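Local coordinates for protein BauA (Acinetobacter baumannii, PDB 6HCP) that probably takes up ferric preacinetobactin across the outer membrane of this pathogen, as a siderophore transporter of the TonB-dependent receptor family, at residues V260-I266 with I638-L644; D585-T589 with G598-V602. One frame throughout, in Å; residues are numbered along the deposited sequence.

Contact 1 of 2, residues V260-I266 with I638-L644. With EDO (1,2-ethanediol), chain X.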
# COMPACT_ATOMS: atom_id res chain seq x y z
N VAL A 260 14.13 -14.41 -24.22
CA VAL A 260 15.24 -14.84 -23.43
C VAL A 260 15.89 -16.04 -24.13
O VAL A 260 15.24 -16.74 -24.92
CB VAL A 260 14.81 -15.18 -21.99
CG1 VAL A 260 14.48 -13.92 -21.20
CG2 VAL A 260 13.62 -16.14 -21.93
N SER A 261 17.13 -16.32 -23.75
CA SER A 261 17.87 -17.51 -24.21
C SER A 261 18.28 -18.34 -23.00
O SER A 261 18.44 -17.82 -21.89
CB SER A 261 19.07 -17.11 -25.02
OG SER A 261 20.00 -16.38 -24.23
N THR A 262 18.64 -19.60 -23.26
CA THR A 262 19.19 -20.45 -22.22
C THR A 262 20.59 -19.97 -21.84
O THR A 262 20.97 -20.08 -20.70
CB THR A 262 19.21 -21.92 -22.66
OG1 THR A 262 19.96 -22.00 -23.87
CG2 THR A 262 17.82 -22.48 -22.91
N ALA A 263 21.33 -19.41 -22.81
CA ALA A 263 22.70 -18.92 -22.56
C ALA A 263 22.68 -17.81 -21.51
O ALA A 263 23.47 -17.80 -20.59
CB ALA A 263 23.34 -18.44 -23.84
N VAL A 264 21.68 -16.92 -21.59
CA VAL A 264 21.66 -15.76 -20.72
C VAL A 264 20.78 -16.03 -19.49
O VAL A 264 21.12 -15.63 -18.40
CB VAL A 264 21.20 -14.52 -21.49
CG1 VAL A 264 20.94 -13.34 -20.56
CG2 VAL A 264 22.19 -14.18 -22.59
N GLY A 265 19.62 -16.64 -19.71
CA GLY A 265 18.70 -16.96 -18.64
C GLY A 265 17.69 -15.83 -18.40
O GLY A 265 17.74 -14.79 -19.06
N ILE A 266 16.81 -16.06 -17.43
CA ILE A 266 15.75 -15.15 -17.06
C ILE A 266 16.18 -14.38 -15.82
O ILE A 266 16.30 -14.95 -14.74
CB ILE A 266 14.42 -15.89 -16.82
CG1 ILE A 266 13.97 -16.62 -18.09
CG2 ILE A 266 13.34 -14.92 -16.33
CD1 ILE A 266 12.87 -17.61 -17.90
N ILE A 638 8.92 -21.94 -20.11
CA ILE A 638 9.05 -20.86 -21.08
C ILE A 638 9.47 -21.43 -22.45
O ILE A 638 9.18 -20.82 -23.49
CB ILE A 638 10.00 -19.78 -20.54
CG1 ILE A 638 9.38 -19.13 -19.29
CG2 ILE A 638 10.35 -18.73 -21.59
CD1 ILE A 638 7.96 -18.61 -19.49
N ASN A 639 10.12 -22.59 -22.45
CA ASN A 639 10.48 -23.25 -23.73
C ASN A 639 10.13 -24.74 -23.68
O ASN A 639 9.91 -25.30 -22.62
CB ASN A 639 11.95 -23.06 -24.11
CG ASN A 639 12.94 -23.62 -23.10
OD1 ASN A 639 12.59 -24.38 -22.20
ND2 ASN A 639 14.19 -23.20 -23.23
N ALA A 640 9.96 -25.32 -24.86
CA ALA A 640 9.48 -26.69 -25.02
C ALA A 640 10.57 -27.68 -24.58
O ALA A 640 10.28 -28.83 -24.26
CB ALA A 640 9.06 -26.93 -26.45
N GLU A 641 11.83 -27.22 -24.59
CA GLU A 641 12.97 -27.98 -24.05
C GLU A 641 12.87 -28.10 -22.52
O GLU A 641 13.54 -28.94 -21.92
CB GLU A 641 14.30 -27.33 -24.44
CG GLU A 641 14.58 -27.35 -25.93
CD GLU A 641 13.73 -26.42 -26.79
OE1 GLU A 641 13.31 -25.34 -26.27
OE2 GLU A 641 13.37 -26.84 -27.92
N ASN A 642 12.04 -27.24 -21.90
CA ASN A 642 11.81 -27.21 -20.47
C ASN A 642 13.11 -26.91 -19.71
O ASN A 642 13.28 -27.33 -18.57
CB ASN A 642 11.18 -28.50 -19.94
CG ASN A 642 9.74 -28.76 -20.32
OD1 ASN A 642 9.17 -29.74 -19.87
ND2 ASN A 642 9.12 -27.91 -21.14
N THR A 643 13.98 -26.09 -20.30
CA THR A 643 15.21 -25.65 -19.63
C THR A 643 15.06 -24.22 -19.08
O THR A 643 15.95 -23.73 -18.41
CB THR A 643 16.41 -25.76 -20.58
OG1 THR A 643 16.05 -25.09 -21.80
CG2 THR A 643 16.79 -27.20 -20.85
N LEU A 644 13.96 -23.55 -19.42
CA LEU A 644 13.64 -22.25 -18.85
C LEU A 644 12.23 -22.30 -18.29
O LEU A 644 11.33 -22.82 -18.95
CB LEU A 644 13.74 -21.15 -19.90
CG LEU A 644 15.12 -20.81 -20.45
CD1 LEU A 644 14.99 -19.81 -21.59
CD2 LEU A 644 16.03 -20.27 -19.37
C1 EDO X . 14.60 -21.48 -14.66
O1 EDO X . 14.69 -20.81 -15.92
C2 EDO X . 15.21 -22.87 -14.75
O2 EDO X . 16.30 -22.83 -15.68
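Leu644 reaches from segment 638-644 into the bend of segment 260-266, and its two methyls divide the contact. CD1 lies 3.9 Å from Val260 CG2 and touches the backbone of Ser261, while CD2 faces the CA of Gly265. The reach follows from CG standing anti to the carbonyl carbon (chi1 -68°) with an extended second torsion. Ile266 crosses this side chain obliquely, and its terminal CD1 touches both CG1 of Ile638, at 4.1 Å, and CB of Leu644. Val260 meets Ile638 at about a right angle, through the CG2 methyls of both residues. Thr262 closes the outer side: its CG2 methyl sits 3.3 Å from OG1 of Thr643 and packs on CG of Leu644.

No hydrogen bond crosses between the segments, so apolar packing does the joining, and each loop is shaped from within. Asn639 OD1 accepts from two backbone donors. Thr643 N, 2.9 Å from Asn639 OD1, lies on a lone pair in the carbonyl plane; Leu644 N stands 41° out of that plane. Asn639 ND2 donates to OG1 of Thr643, 3.0 Å away, which fixes the rotation of the amide. In the other loop, Ser261 OG accepts from Val264 N in an ST motif.

Leu690 packs against Val260, Ile266 and Ile638, and Val646 of strand 645-662 against the two isoleucines. The contact thus joins the loop between strands 258-259 and 282-297 to the one linking barrel strands 622-637 and 645-662, at what family topology indicates is the extracellular end of a TonB-dependent receptor barrel.

Contact 2 of 2, residues D585-T589 with G598-V602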
# COMPACT_ATOMS: atom_id res chain seq x y z
N ASP A 585 -2.12 -31.68 -16.76
CA ASP A 585 -0.92 -32.32 -17.24
C ASP A 585 -0.85 -32.12 -18.76
O ASP A 585 -1.44 -32.89 -19.51
CB ASP A 585 -0.91 -33.80 -16.87
CG ASP A 585 0.29 -34.55 -17.41
OD1 ASP A 585 1.35 -33.91 -17.46
OD2 ASP A 585 0.09 -35.66 -17.96
N PRO A 586 -0.22 -31.02 -19.23
CA PRO A 586 -0.16 -30.69 -20.65
C PRO A 586 1.15 -31.20 -21.23
O PRO A 586 2.22 -30.65 -20.93
CB PRO A 586 -0.23 -29.15 -20.63
CG PRO A 586 0.45 -28.76 -19.34
CD PRO A 586 0.41 -29.96 -18.41
N GLU A 587 1.09 -32.38 -21.87
CA GLU A 587 2.31 -33.10 -22.25
C GLU A 587 2.51 -33.04 -23.76
O GLU A 587 1.59 -33.29 -24.54
CB GLU A 587 2.26 -34.56 -21.77
CG GLU A 587 3.50 -35.34 -22.20
CD GLU A 587 3.61 -36.76 -21.66
OE1 GLU A 587 2.99 -37.03 -20.67
OE2 GLU A 587 4.32 -37.58 -22.25
N LEU A 588 3.75 -32.78 -24.18
CA LEU A 588 4.14 -32.84 -25.57
C LEU A 588 4.51 -34.31 -25.87
O LEU A 588 5.57 -34.75 -25.48
CB LEU A 588 5.33 -31.92 -25.83
CG LEU A 588 5.13 -30.46 -25.43
CD1 LEU A 588 6.37 -29.65 -25.78
CD2 LEU A 588 3.91 -29.89 -26.15
N THR A 589 3.53 -35.07 -26.36
CA THR A 589 3.70 -36.53 -26.46
C THR A 589 4.49 -36.90 -27.72
O THR A 589 5.26 -37.85 -27.69
CB THR A 589 2.35 -37.26 -26.44
OG1 THR A 589 1.53 -36.68 -27.45
CG2 THR A 589 1.71 -37.20 -25.08
N GLY A 598 7.58 -36.03 -24.10
CA GLY A 598 7.41 -36.20 -22.68
C GLY A 598 7.63 -34.91 -21.91
O GLY A 598 7.38 -34.87 -20.71
N HIS A 599 7.96 -33.82 -22.60
CA HIS A 599 8.13 -32.51 -21.92
C HIS A 599 6.75 -31.90 -21.63
O HIS A 599 5.71 -32.33 -22.15
CB HIS A 599 8.99 -31.57 -22.76
CG HIS A 599 10.43 -31.96 -22.82
ND1 HIS A 599 11.37 -31.19 -23.46
CD2 HIS A 599 11.08 -33.06 -22.36
CE1 HIS A 599 12.55 -31.78 -23.38
NE2 HIS A 599 12.40 -32.93 -22.73
N THR A 600 6.75 -30.89 -20.76
CA THR A 600 5.54 -30.15 -20.41
C THR A 600 5.39 -28.99 -21.40
O THR A 600 6.37 -28.35 -21.76
CB THR A 600 5.61 -29.65 -18.97
OG1 THR A 600 5.70 -30.79 -18.12
CG2 THR A 600 4.43 -28.80 -18.56
N ALA A 601 4.17 -28.75 -21.85
CA ALA A 601 3.88 -27.64 -22.76
C ALA A 601 4.23 -26.32 -22.09
O ALA A 601 4.17 -26.20 -20.85
CB ALA A 601 2.43 -27.66 -23.17
N VAL A 602 4.55 -25.32 -22.92
CA VAL A 602 4.94 -24.00 -22.43
C VAL A 602 3.70 -23.25 -21.90
O VAL A 602 2.55 -23.59 -22.20
CB VAL A 602 5.65 -23.17 -23.51
CG1 VAL A 602 6.96 -23.82 -23.96
CG2 VAL A 602 4.74 -22.89 -24.68
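Glu587 runs its side chain out fully extended through CG and CD (chi1 178°), which carries it past His599 O and brings OE2 to 3.4 Å from CA of Gly598. Leu588 turns the other way: with CG beside the backbone N (chi1 -56°), its CB and CG pack on His599 O, and CD2 sits 4.0 Å from CB of Ala601. That same CB also meets CB of Pro586, so the alanine methyl packs against both the proline and the leucine. On the face shared with Glu587, Thr600 CG2 meets CG and CD of the proline ring, the two side chains crossing obliquely.

Three backbone bonds join the segments, and the antiparallel register is clearest at the pair of Glu587 with Thr600. Ala601 N donates to Pro586 O and Leu588 N to His599 O, each nearly straight at 171°. Gly598 N gives a third bond, 2.8 Å to Leu588 O, more bent at hydrogen. Between the Ala601-Pro586 and Leu588-His599 bonds, Glu587 and Thr600 form a non-hydrogen-bonded pair, their CA atoms 4.7 Å apart. Two CA-H...O contacts supplement the ladder, one from Thr600 CA to Pro586 O at 3.4 Å and one from Glu587 CA to His599 O.

His599 and Glu587 also have partners outside the pair: ND1 of His599 is hydrogen-bonded to Ala640 O, and Glu587 OE1 makes a long, weak ion pair with Arg559. Strand pairing therefore rests on backbone bonds and a small apolar group. Backbone bonds of Asp585 with Arg561 and Glu587 with Arg559 tie this end of the 575-590/599-618 hairpin to strand 549-569, while the histidine links it to the 638-644 loop.

In the fold
From the N terminus, the chain passes the plug region and enters the barrel before reaching 260-266. It then runs through most of the remaining barrel strands to 638-644, where contact 1 closes a loop of 371 intervening residues. Contact 2 lies within that span and is far more local: only eight residues separate its segments, at the end of a beta hairpin. The contacts nest without crossing, their centres about 16 Å apart. Segment 638-644 joins them directly, since Asn642 OD1 meets Thr600 N in a probable hydrogen bond and Val602 packs against Asn639. A continuous line of contacts thus runs from loop 260-266 to the 575-590/599-618 hairpin.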